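Local structure of mandelate racemase/muconate lactonizing enzyme family protein (Sulfitobacter sp. NAS-14.1, 3T4W) at residues V30-P35 / A71-I76; T361-Q366 / E393-A398; A212-I217 / N245-Y250; T184-D189 / A219-K224; D262-M267 / L294-A299. The protein probably catalyses a lyase-type reaction as a member of the mandelate racemase/muconate lactonizing enzyme group of the enolase superfamily. All blocks are in the same frame, centred on the assembly; numbering follows the deposited sequence.

Interaction 1: residues V30-P35 / A71-I76; sequences VIVTAP and AMRAVI
Arg73 reaches from helix 69-83 to the edge strand 25-33 and lies against Val30. Its CG stands anti to the backbone N (chi1 -169°). The chain runs straight as far as CD and then bends at chi3 (-61°), which brings the guanidinium up to the strand. Val30 CG1 sits over one face of it, 3.8 Å from Arg73 NH1 and offset toward the rim. Val32 CG2 approaches Arg73 NH2 obliquely, also at 3.8 Å. The other methyl of Val30 is used differently: CG2 meets Ile76 CG2 at 3.9 Å, one helical turn further on.

The polar bonds follow the strand backbone. Arg73 NH1 gives a weak, bent bond to Val30 O (3.1 Å, 126° at the hydrogen). A water in the guanidinium plane accepts from Arg73 NH2 (2.7 Å) and from Val32 N (3.0 Å). Gln70 OE1, earlier on the same helix, accepts from Arg73 NE. Ile76 continues inward onto Ile46 and Val48 of strand 45-52. The contact thus seats a helix on the three-stranded sheet of the N-terminal domain. One arginine serves two chemistries here: its flat face packs on a valine methyl, while its N-H groups bind backbone, water and an amide oxygen.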
# COMPACT_ATOMS: atom_id res chain seq x y z
N VAL A 30 21.32 15.20 43.08
CA VAL A 30 20.31 15.83 42.25
C VAL A 30 20.16 17.27 42.67
O VAL A 30 20.09 17.58 43.86
CB VAL A 30 18.94 15.12 42.39
CG1 VAL A 30 17.84 15.97 41.77
CG2 VAL A 30 18.98 13.76 41.73
N ILE A 31 20.13 18.18 41.71
CA ILE A 31 19.98 19.59 42.03
C ILE A 31 18.94 20.23 41.13
O ILE A 31 19.11 20.27 39.91
CB ILE A 31 21.29 20.36 41.88
CG1 ILE A 31 22.37 19.78 42.80
CG2 ILE A 31 21.08 21.84 42.14
CD1 ILE A 31 23.76 20.34 42.51
N VAL A 32 17.88 20.74 41.74
CA VAL A 32 16.85 21.46 41.01
C VAL A 32 17.06 22.97 41.15
O VAL A 32 16.98 23.53 42.24
CB VAL A 32 15.45 21.08 41.49
CG1 VAL A 32 14.40 21.92 40.80
CG2 VAL A 32 15.21 19.60 41.26
N THR A 33 17.35 23.63 40.03
CA THR A 33 17.61 25.06 40.05
C THR A 33 16.55 25.78 39.23
O THR A 33 16.03 25.23 38.27
CB THR A 33 19.01 25.37 39.51
OG1 THR A 33 19.45 26.65 39.99
CG2 THR A 33 19.01 25.37 37.98
N ALA A 34 16.23 27.00 39.62
CA ALA A 34 15.18 27.74 38.94
C ALA A 34 15.71 29.05 38.38
O ALA A 34 16.23 29.88 39.12
CB ALA A 34 14.01 28.00 39.88
N PRO A 35 15.57 29.23 37.07
CA PRO A 35 16.03 30.44 36.38
C PRO A 35 15.34 31.69 36.91
O PRO A 35 14.13 31.69 37.11
CB PRO A 35 15.61 30.19 34.92
CG PRO A 35 15.40 28.71 34.81
CD PRO A 35 14.95 28.25 36.15
N ALA A 71 8.96 14.30 42.94
CA ALA A 71 8.71 12.94 42.46
C ALA A 71 9.86 12.52 41.55
O ALA A 71 10.38 11.41 41.66
CB ALA A 71 7.39 12.87 41.72
N MET A 72 10.27 13.42 40.65
CA MET A 72 11.37 13.14 39.73
C MET A 72 12.69 12.83 40.44
O MET A 72 13.49 12.03 39.96
CB MET A 72 11.56 14.28 38.74
CG MET A 72 10.54 14.29 37.60
SD MET A 72 10.37 12.70 36.74
CE MET A 72 12.08 12.28 36.41
N ARG A 73 12.89 13.46 41.60
CA ARG A 73 14.09 13.19 42.38
C ARG A 73 14.11 11.73 42.82
O ARG A 73 15.15 11.08 42.77
CB ARG A 73 14.16 14.11 43.61
CG ARG A 73 15.50 14.07 44.33
CD ARG A 73 15.50 14.96 45.56
NE ARG A 73 15.28 16.37 45.24
CZ ARG A 73 16.24 17.28 45.17
NH1 ARG A 73 17.50 16.93 45.40
NH2 ARG A 73 15.95 18.54 44.87
N ALA A 74 12.95 11.23 43.23
CA ALA A 74 12.83 9.85 43.66
C ALA A 74 13.02 8.91 42.48
O ALA A 74 13.62 7.85 42.60
CB ALA A 74 11.48 9.61 44.31
N VAL A 75 12.49 9.31 41.33
CA VAL A 75 12.61 8.52 40.11
C VAL A 75 14.08 8.43 39.70
O VAL A 75 14.58 7.34 39.42
CB VAL A 75 11.78 9.12 38.96
CG1 VAL A 75 12.10 8.42 37.66
CG2 VAL A 75 10.29 9.04 39.27
N ILE A 76 14.76 9.57 39.68
CA ILE A 76 16.18 9.60 39.32
C ILE A 76 17.03 8.79 40.29
O ILE A 76 17.92 8.04 39.86
CB ILE A 76 16.74 11.03 39.26
CG1 ILE A 76 16.08 11.81 38.11
CG2 ILE A 76 18.26 10.98 39.12
CD1 ILE A 76 16.31 13.31 38.17
O HOH W 1 17.65 20.62 44.71

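Interaction 2: residues T361-Q366 / E393-A398; sequences TPFHDQ and EALARA
Leu395 is the side chain that helix 393-398 sends into helix 362-367, and its two branches divide the work. CG lies anti to the backbone N (chi1 173°), which carries the fork away from its own helix. Leu395 CD2 turns to Gln366 and meets its CG at 3.6 Å. CD1 and CG face Phe363, with Leu395 CG 3.9 Å from Phe363 CE1. Phe363 also has its CG anti to the backbone N (chi1 -164°), and its ring is swung toward the partner helix. The leucine comes to this ring obliquely. Gln366 crosses the leucine at about a right angle, touching it with the aliphatic part of its chain.

An alanine in place of Leu395 is likely to open a gap between the helices and leave the Phe363 ring with less to hold its rotation. Thr33 and an edge-to-face contact with His399 also position that ring. Glu393 and Arg397 rest on Ile31, so helix 393-398, near the C-terminal end of the modelled chain, packs between helix 362-367 and strand 25-33 of the N-terminal sheet.

Thr361 caps the first helix, its OG1 accepting from His364 N at 3.2 Å. On the second, Arg397 grips Glu393 OE2 side-on with NE (2.8 Å) and NH1. No hydrogen bond links the segments, so the helices are joined across this contact by apolar touch alone, with the charges kept to the flank.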
# COMPACT_ATOMS: atom_id res chain seq x y z
N THR A 361 20.43 33.74 28.09
CA THR A 361 20.08 34.54 29.25
C THR A 361 21.32 34.59 30.12
O THR A 361 22.13 33.67 30.09
CB THR A 361 18.95 33.89 30.07
OG1 THR A 361 19.40 32.63 30.57
CG2 THR A 361 17.70 33.69 29.22
N PRO A 362 21.47 35.68 30.90
CA PRO A 362 22.56 35.79 31.87
C PRO A 362 22.70 34.54 32.74
O PRO A 362 23.82 34.13 33.04
CB PRO A 362 22.14 36.98 32.73
CG PRO A 362 21.37 37.84 31.78
CD PRO A 362 20.67 36.91 30.82
N PHE A 363 21.58 33.92 33.12
CA PHE A 363 21.65 32.75 33.98
C PHE A 363 22.26 31.52 33.30
O PHE A 363 23.07 30.81 33.90
CB PHE A 363 20.29 32.41 34.59
CG PHE A 363 20.38 31.48 35.77
CD1 PHE A 363 21.01 31.88 36.94
CD2 PHE A 363 19.85 30.20 35.70
CE1 PHE A 363 21.11 31.03 38.02
CE2 PHE A 363 19.95 29.34 36.78
CZ PHE A 363 20.57 29.75 37.94
N HIS A 364 21.85 31.26 32.06
CA HIS A 364 22.45 30.20 31.25
C HIS A 364 23.96 30.37 31.22
O HIS A 364 24.72 29.45 31.54
CB HIS A 364 21.92 30.25 29.82
CG HIS A 364 20.66 29.47 29.61
ND1 HIS A 364 19.41 30.04 29.73
CD2 HIS A 364 20.46 28.17 29.30
CE1 HIS A 364 18.49 29.12 29.50
NE2 HIS A 364 19.10 27.98 29.23
N ASP A 365 24.39 31.56 30.83
CA ASP A 365 25.80 31.85 30.67
C ASP A 365 26.57 31.60 31.97
O ASP A 365 27.59 30.92 31.97
CB ASP A 365 25.98 33.29 30.18
CG ASP A 365 27.44 33.66 30.00
OD1 ASP A 365 28.14 32.96 29.23
OD2 ASP A 365 27.88 34.65 30.63
N GLN A 366 26.08 32.15 33.08
CA GLN A 366 26.84 32.09 34.33
C GLN A 366 26.79 30.73 35.01
O GLN A 366 27.68 30.37 35.77
CB GLN A 366 26.43 33.21 35.29
CG GLN A 366 24.96 33.26 35.61
CD GLN A 366 24.48 34.68 35.90
OE1 GLN A 366 25.27 35.63 35.85
NE2 GLN A 366 23.19 34.83 36.18
N GLU A 393 28.11 25.07 40.71
CA GLU A 393 27.20 24.41 41.63
C GLU A 393 26.64 25.34 42.69
O GLU A 393 25.44 25.32 42.97
CB GLU A 393 27.89 23.23 42.30
CG GLU A 393 27.00 22.54 43.31
CD GLU A 393 27.60 21.24 43.79
OE1 GLU A 393 28.63 20.83 43.22
OE2 GLU A 393 27.04 20.64 44.72
N ALA A 394 27.50 26.15 43.30
CA ALA A 394 27.06 27.07 44.34
C ALA A 394 25.96 28.00 43.82
O ALA A 394 25.00 28.31 44.54
CB ALA A 394 28.23 27.85 44.91
N LEU A 395 26.07 28.42 42.56
CA LEU A 395 25.08 29.30 41.96
C LEU A 395 23.72 28.62 41.75
O LEU A 395 22.67 29.22 41.98
CB LEU A 395 25.60 29.88 40.65
CG LEU A 395 24.61 30.70 39.81
CD1 LEU A 395 24.08 31.88 40.60
CD2 LEU A 395 25.26 31.16 38.51
N ALA A 396 23.75 27.36 41.31
CA ALA A 396 22.53 26.57 41.11
C ALA A 396 21.78 26.33 42.42
O ALA A 396 20.54 26.42 42.47
CB ALA A 396 22.86 25.25 40.44
N ARG A 397 22.52 26.02 43.48
CA ARG A 397 21.93 25.77 44.79
C ARG A 397 21.37 27.04 45.43
O ARG A 397 20.43 26.97 46.23
CB ARG A 397 22.95 25.11 45.72
CG ARG A 397 23.28 23.68 45.32
CD ARG A 397 24.36 23.11 46.20
NE ARG A 397 24.71 21.75 45.81
CZ ARG A 397 24.04 20.66 46.18
NH1 ARG A 397 24.43 19.46 45.77
NH2 ARG A 397 22.99 20.78 46.98
N ALA A 398 21.93 28.18 45.06
CA ALA A 398 21.41 29.48 45.49
C ALA A 398 20.08 29.82 44.82
O ALA A 398 19.34 30.70 45.28
CB ALA A 398 22.43 30.58 45.22

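Interaction 3: residues A212-I217 / N245-Y250; sequences AFCKAI and NAIAPY
Tyr250 lays its ring against helix 204-221 at Cys214 and Lys215. Its CG is anti to the carbonyl carbon (chi1 -55°), which turns the ring along that helix. Tyr250 CE1 is 3.5 Å from Lys215 CA, and the backbone N of Lys215 lies over one face of the ring, offset toward the rim. The aliphatic start of Lys215 crosses the ring obliquely, with CB 3.6 Å from Tyr250 CE1. The rest of the lysine is extended and carries its amine away from the contact. Beside it, Cys214 CB meets Tyr250 CB at 3.6 Å. The thiol points on to Ile247, where Cys214 SG is 3.9 Å from Ile247 CG2. A lysine at the position of Tyr250 would probably lose the flat surface resting on the helix backbone and leave Cys214 CB and the Lys215 stem poorly covered.

In the next shell, Tyr250 N is bonded to Ile247 O (3.1 Å), which ties the two contact residues of this segment together. Arg218 NE binds Tyr250 O from one turn beyond Lys215. Val211 also touches Tyr250, and Ser210 touches Ile247. Cys214 rests in turn on Phe188 of strand 185-188. The end of helix 237-247 and the turn after it thus pack against the neighbouring outer helix, 204-221, in the modified TIM barrel of the enolase superfamily.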
# COMPACT_ATOMS: atom_id res chain seq x y z
N ALA A 212 -0.02 37.10 9.85
CA ALA A 212 0.45 38.47 10.06
C ALA A 212 1.84 38.48 10.68
O ALA A 212 2.67 39.33 10.34
CB ALA A 212 -0.53 39.25 10.92
N PHE A 213 2.10 37.55 11.60
CA PHE A 213 3.44 37.37 12.12
C PHE A 213 4.41 37.05 10.98
O PHE A 213 5.44 37.70 10.81
CB PHE A 213 3.47 36.27 13.18
CG PHE A 213 3.34 36.77 14.60
CD1 PHE A 213 2.15 37.32 15.04
CD2 PHE A 213 4.40 36.68 15.49
CE1 PHE A 213 2.03 37.78 16.33
CE2 PHE A 213 4.28 37.13 16.78
CZ PHE A 213 3.09 37.68 17.21
N CYS A 214 4.06 36.04 10.20
CA CYS A 214 4.90 35.62 9.09
C CYS A 214 5.15 36.77 8.12
O CYS A 214 6.29 37.03 7.73
CB CYS A 214 4.29 34.43 8.37
SG CYS A 214 4.22 32.94 9.39
N LYS A 215 4.08 37.47 7.75
CA LYS A 215 4.22 38.61 6.85
C LYS A 215 5.24 39.60 7.41
O LYS A 215 6.20 39.98 6.72
CB LYS A 215 2.87 39.28 6.61
CG LYS A 215 2.88 40.25 5.43
CD LYS A 215 1.48 40.74 5.07
CE LYS A 215 1.54 41.61 3.81
NZ LYS A 215 0.20 41.87 3.22
N ALA A 216 5.05 40.01 8.66
CA ALA A 216 5.91 41.00 9.29
C ALA A 216 7.36 40.53 9.45
O ALA A 216 8.30 41.23 9.10
CB ALA A 216 5.32 41.45 10.63
N ILE A 217 7.55 39.33 9.99
CA ILE A 217 8.89 38.82 10.22
C ILE A 217 9.65 38.57 8.90
O ILE A 217 10.83 38.89 8.79
CB ILE A 217 8.85 37.55 11.08
CG1 ILE A 217 8.21 37.88 12.44
CG2 ILE A 217 10.23 36.95 11.24
CD1 ILE A 217 7.77 36.67 13.22
N ASN A 245 -1.26 25.66 5.38
CA ASN A 245 -1.47 26.19 4.04
C ASN A 245 -1.57 27.71 4.03
O ASN A 245 -1.34 28.36 3.00
CB ASN A 245 -2.71 25.58 3.41
CG ASN A 245 -2.47 24.18 2.91
OD1 ASN A 245 -1.40 23.87 2.38
ND2 ASN A 245 -3.47 23.31 3.09
N ALA A 246 -1.93 28.29 5.18
CA ALA A 246 -2.11 29.73 5.28
C ALA A 246 -0.77 30.45 5.44
O ALA A 246 -0.62 31.58 4.97
CB ALA A 246 -3.06 30.09 6.42
N ILE A 247 0.20 29.80 6.08
CA ILE A 247 1.52 30.41 6.26
C ILE A 247 2.56 29.96 5.22
O ILE A 247 3.70 30.43 5.21
CB ILE A 247 2.07 30.14 7.67
CG1 ILE A 247 2.31 28.64 7.86
CG2 ILE A 247 1.13 30.71 8.74
CD1 ILE A 247 2.67 28.26 9.27
N ALA A 248 2.16 29.04 4.34
CA ALA A 248 3.09 28.52 3.33
C ALA A 248 3.67 29.60 2.41
O ALA A 248 4.82 29.51 2.00
CB ALA A 248 2.42 27.43 2.51
N PRO A 249 2.87 30.62 2.08
CA PRO A 249 3.40 31.67 1.19
C PRO A 249 4.65 32.35 1.75
O PRO A 249 5.53 32.74 0.99
CB PRO A 249 2.24 32.67 1.11
CG PRO A 249 1.02 31.85 1.35
CD PRO A 249 1.43 30.80 2.35
N TYR A 250 4.73 32.49 3.07
CA TYR A 250 5.84 33.21 3.67
C TYR A 250 7.06 32.31 3.80
O TYR A 250 8.09 32.70 4.35
CB TYR A 250 5.41 33.86 4.99
CG TYR A 250 4.21 34.74 4.73
CD1 TYR A 250 4.37 36.04 4.27
CD2 TYR A 250 2.92 34.24 4.85
CE1 TYR A 250 3.28 36.84 3.99
CE2 TYR A 250 1.82 35.02 4.56
CZ TYR A 250 2.01 36.32 4.13
OH TYR A 250 0.91 37.10 3.84

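Interaction 4: residues T184-D189 / A219-K224; sequences TAIKFD and AAVGDK
Ile186 and Val221 close the first half of a beta-alpha-beta unit, joining strand 185-188 to the last turn of helix 204-221. Ile186 points toward the helix. Its CG1 branch sits between the backbone N and the carbonyl carbon (chi1 51°), and CD1 at its end reaches Val221 CG1 at 4.1 Å. The two side chains point opposite ways as they pass, and only their end methyls meet. This is a light contact, and other apolar groups complete it. Ala175 of helix 168-180 touches both residues, Cys178 touches Ile186, and Leu227 touches Val221.

The unit belongs to the enolase-superfamily barrel: helix 204-221 covers the outside, and strand 226-229 then pairs parallel with strand 185-188. The chain must therefore turn back sharply after Val221. It does so in a type II' turn from Val221 to Lys224, closed by Lys224 N to Val221 O (3.0 Å). Gly222 leaves the helix with positive phi (52°), a value that favours glycine, and Arg218 NH2 binds its carbonyl.

The turn brings Lys224 O to 3.9 Å from Thr184 CA, just before the strand begins. Thr184 OG1 looks elsewhere and bonds Arg148 NE of strand 146-152. The Lys224 side chain leads away from the strand. On the outer side of the turn, Asp223 OD1 is hydrogen-bonded to Ser208 OG of the fourth subunit. The active site of this superfamily lies at the other, C-terminal end of the barrel strands.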
# COMPACT_ATOMS: atom_id res chain seq x y z
N THR A 184 20.87 33.27 12.00
CA THR A 184 20.42 33.08 10.63
C THR A 184 19.07 32.37 10.57
O THR A 184 18.63 31.95 9.49
CB THR A 184 21.44 32.28 9.83
OG1 THR A 184 21.67 31.02 10.48
CG2 THR A 184 22.76 33.04 9.76
N ALA A 185 18.43 32.22 11.73
CA ALA A 185 17.11 31.59 11.85
C ALA A 185 16.41 31.98 13.16
O ALA A 185 17.06 32.16 14.19
CB ALA A 185 17.21 30.08 11.75
N ILE A 186 15.09 32.09 13.13
CA ILE A 186 14.35 32.54 14.29
C ILE A 186 13.01 31.80 14.37
O ILE A 186 12.39 31.54 13.34
CB ILE A 186 14.09 34.05 14.23
CG1 ILE A 186 13.47 34.43 12.88
CG2 ILE A 186 15.38 34.82 14.43
CD1 ILE A 186 13.47 35.91 12.62
N LYS A 187 12.59 31.47 15.59
CA LYS A 187 11.34 30.76 15.81
C LYS A 187 10.32 31.60 16.58
O LYS A 187 10.69 32.45 17.39
CB LYS A 187 11.60 29.44 16.56
CG LYS A 187 10.35 28.61 16.75
CD LYS A 187 10.66 27.13 16.87
CE LYS A 187 11.11 26.77 18.27
NZ LYS A 187 11.73 25.41 18.26
N PHE A 188 9.05 31.36 16.31
CA PHE A 188 7.96 32.05 16.99
C PHE A 188 6.73 31.15 17.00
O PHE A 188 6.64 30.23 16.19
CB PHE A 188 7.65 33.39 16.31
CG PHE A 188 7.48 33.29 14.81
CD1 PHE A 188 8.58 33.15 13.98
CD2 PHE A 188 6.23 33.33 14.23
CE1 PHE A 188 8.43 33.05 12.60
CE2 PHE A 188 6.07 33.22 12.85
CZ PHE A 188 7.18 33.09 12.04
N ASP A 189 5.80 31.40 17.92
CA ASP A 189 4.51 30.71 17.87
C ASP A 189 3.36 31.65 18.15
O ASP A 189 3.10 32.00 19.29
CB ASP A 189 4.43 29.53 18.84
CG ASP A 189 3.21 28.66 18.58
OD1 ASP A 189 2.53 28.90 17.56
OD2 ASP A 189 2.92 27.74 19.38
N ALA A 219 9.07 40.11 6.09
CA ALA A 219 9.32 41.42 5.50
C ALA A 219 10.60 42.01 6.08
O ALA A 219 11.48 42.46 5.36
CB ALA A 219 8.15 42.35 5.76
N ALA A 220 10.68 41.99 7.41
CA ALA A 220 11.81 42.56 8.12
C ALA A 220 13.17 41.90 7.81
O ALA A 220 14.16 42.60 7.64
CB ALA A 220 11.53 42.55 9.63
N VAL A 221 13.22 40.57 7.73
CA VAL A 221 14.50 39.89 7.56
C VAL A 221 14.83 39.57 6.10
O VAL A 221 16.00 39.35 5.76
CB VAL A 221 14.58 38.60 8.40
CG1 VAL A 221 14.20 38.88 9.85
CG2 VAL A 221 13.68 37.51 7.80
N GLY A 222 13.82 39.53 5.24
CA GLY A 222 14.03 39.13 3.86
C GLY A 222 14.75 37.80 3.78
O GLY A 222 14.22 36.79 4.23
N ASP A 223 15.96 37.80 3.22
CA ASP A 223 16.76 36.59 3.01
C ASP A 223 17.75 36.27 4.12
O ASP A 223 18.34 35.20 4.13
CB ASP A 223 17.57 36.71 1.71
CG ASP A 223 16.71 36.62 0.48
OD1 ASP A 223 15.61 36.03 0.57
OD2 ASP A 223 17.13 37.15 -0.57
N LYS A 224 17.95 37.22 5.04
CA LYS A 224 18.99 37.06 6.05
C LYS A 224 18.70 35.94 7.05
O LYS A 224 19.62 35.45 7.69
CB LYS A 224 19.24 38.37 6.80
CG LYS A 224 19.98 39.43 6.01
CD LYS A 224 19.02 40.43 5.40
CE LYS A 224 19.77 41.66 4.89
NZ LYS A 224 20.72 42.19 5.91

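Interaction 5: residues D262-M267 / L294-A299; sequences DAVEQM and LRSGAA
Met267 and Ala298 make the close part of this contact, with their CA atoms 5.0 Å apart. Ala298 points its methyl at helix 264-273. Ala298 CB lies 3.6 Å from Val264 O and 3.7 Å from Val264 CG1. Met267 CB is 4.0 Å from the same Ala298 CB. Met267 has CG anti to the backbone N (chi1 -171°), which leads the chain past Ala298 O, with Met267 SD 3.7 Å from that oxygen. Its end then bends inward to Val278 and Thr280 of strand 278-280.

After helix 287-295 the chain passes through a Schellman motif, in which Gly297 has positive phi (80°) and Gly297 N bonds Leu294 O at 3.3 Å. This is one of the helix-to-strand turns of the enolase-superfamily barrel, leading into strand 301-302.

The outer side is looser. No hydrogen bond crosses between the segments, and Ser296 OG is held instead by Pro292 O in its own helix. The exposed Glu265 points away from the contact. Its OE1 pairs with Arg295 NH2 of the second subunit, a salt bridge between chains. Arg295 of this chain turns to the fifth subunit, where it packs on Val324 of that subunit.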
# COMPACT_ATOMS: atom_id res chain seq x y z
N ASP A 262 1.01 12.15 19.83
CA ASP A 262 0.48 10.86 20.02
C ASP A 262 -0.29 10.22 18.87
O ASP A 262 -1.04 9.32 19.10
CB ASP A 262 -0.37 10.82 21.27
CG ASP A 262 -1.68 11.52 21.11
OD1 ASP A 262 -1.86 12.32 20.21
OD2 ASP A 262 -2.51 11.27 21.95
N ALA A 263 -0.02 10.65 17.66
CA ALA A 263 -0.56 10.09 16.44
C ALA A 263 0.41 10.26 15.25
O ALA A 263 0.23 11.14 14.48
CB ALA A 263 -1.82 10.74 16.17
N VAL A 264 1.42 9.41 15.11
CA VAL A 264 2.36 9.52 14.00
C VAL A 264 1.67 9.63 12.64
O VAL A 264 1.93 10.56 11.88
CB VAL A 264 3.31 8.29 13.95
CG1 VAL A 264 4.20 8.35 12.71
CG2 VAL A 264 4.15 8.21 15.22
N GLU A 265 0.79 8.69 12.35
CA GLU A 265 0.16 8.61 11.04
C GLU A 265 -0.59 9.90 10.70
O GLU A 265 -0.62 10.35 9.55
CB GLU A 265 -0.76 7.39 10.94
CG GLU A 265 -0.35 6.26 11.90
CD GLU A 265 -1.05 4.92 11.59
OE1 GLU A 265 -1.34 4.17 12.55
OE2 GLU A 265 -1.29 4.63 10.39
N GLN A 266 -1.17 10.53 11.72
CA GLN A 266 -1.84 11.81 11.51
C GLN A 266 -0.84 12.90 11.18
O GLN A 266 -1.10 13.75 10.33
CB GLN A 266 -2.70 12.21 12.72
CG GLN A 266 -3.94 11.35 12.91
CD GLN A 266 -4.90 11.42 11.73
OE1 GLN A 266 -5.33 10.40 11.20
NE2 GLN A 266 -5.24 12.63 11.31
N MET A 267 0.32 12.89 11.84
CA MET A 267 1.30 13.93 11.54
C MET A 267 1.77 13.78 10.10
O MET A 267 1.94 14.76 9.39
CB MET A 267 2.47 13.92 12.52
CG MET A 267 3.40 15.13 12.38
SD MET A 267 4.67 15.22 13.67
CE MET A 267 3.71 15.81 15.06
N LEU A 294 10.09 8.52 11.09
CA LEU A 294 10.77 8.53 9.80
C LEU A 294 10.08 7.60 8.80
O LEU A 294 9.89 7.95 7.64
CB LEU A 294 12.22 8.09 9.95
CG LEU A 294 13.10 8.97 10.83
CD1 LEU A 294 14.36 8.21 11.20
CD2 LEU A 294 13.41 10.30 10.15
N ARG A 295 9.73 6.41 9.26
CA ARG A 295 9.20 5.39 8.38
C ARG A 295 7.93 5.84 7.67
O ARG A 295 7.72 5.54 6.50
CB ARG A 295 8.95 4.09 9.17
CG ARG A 295 8.99 2.84 8.31
CD ARG A 295 8.74 1.57 9.12
NE ARG A 295 9.73 1.37 10.17
CZ ARG A 295 9.42 1.26 11.46
NH1 ARG A 295 10.38 1.06 12.36
NH2 ARG A 295 8.15 1.33 11.86
N SER A 296 7.09 6.60 8.38
CA SER A 296 5.77 6.96 7.89
C SER A 296 5.73 8.32 7.20
O SER A 296 4.70 8.71 6.64
CB SER A 296 4.78 6.99 9.05
OG SER A 296 4.91 8.22 9.75
N GLY A 297 6.84 9.05 7.24
CA GLY A 297 6.92 10.35 6.62
C GLY A 297 6.29 11.45 7.46
O GLY A 297 5.93 12.51 6.96
N ALA A 298 6.19 11.20 8.76
CA ALA A 298 5.54 12.13 9.66
C ALA A 298 6.35 13.40 9.86
O ALA A 298 5.80 14.44 10.23
CB ALA A 298 5.26 11.45 11.00
N ALA A 299 7.65 13.33 9.61
CA ALA A 299 8.49 14.50 9.84
C ALA A 299 9.82 14.38 9.12
O ALA A 299 10.40 13.30 9.06
CB ALA A 299 8.70 14.70 11.34

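Interactions 1 and 2 share a border where the N-terminal domain meets the C-terminal part of the chain. Thr33 OG1 lies 2.7 Å from Ala396 O, a probable hydrogen bond, and Ile31 CD1 packs on Arg397 NH1. Interactions 3 and 4 both use helix 204-221, with centres about 11 Å apart. Ile217 CG2 touches Ile186 CD1 at 3.7 Å, which joins the two contacts. Interaction 5 stands apart on the barrel, its centre about 24 Å from that of interaction 3. Interactions 1 and 3 lie on opposite sides of the chain's centre, with centres about 40 Å apart. Interactions 1 and 5 both touch the second subunit. In this family the active site probably lies between the two domains.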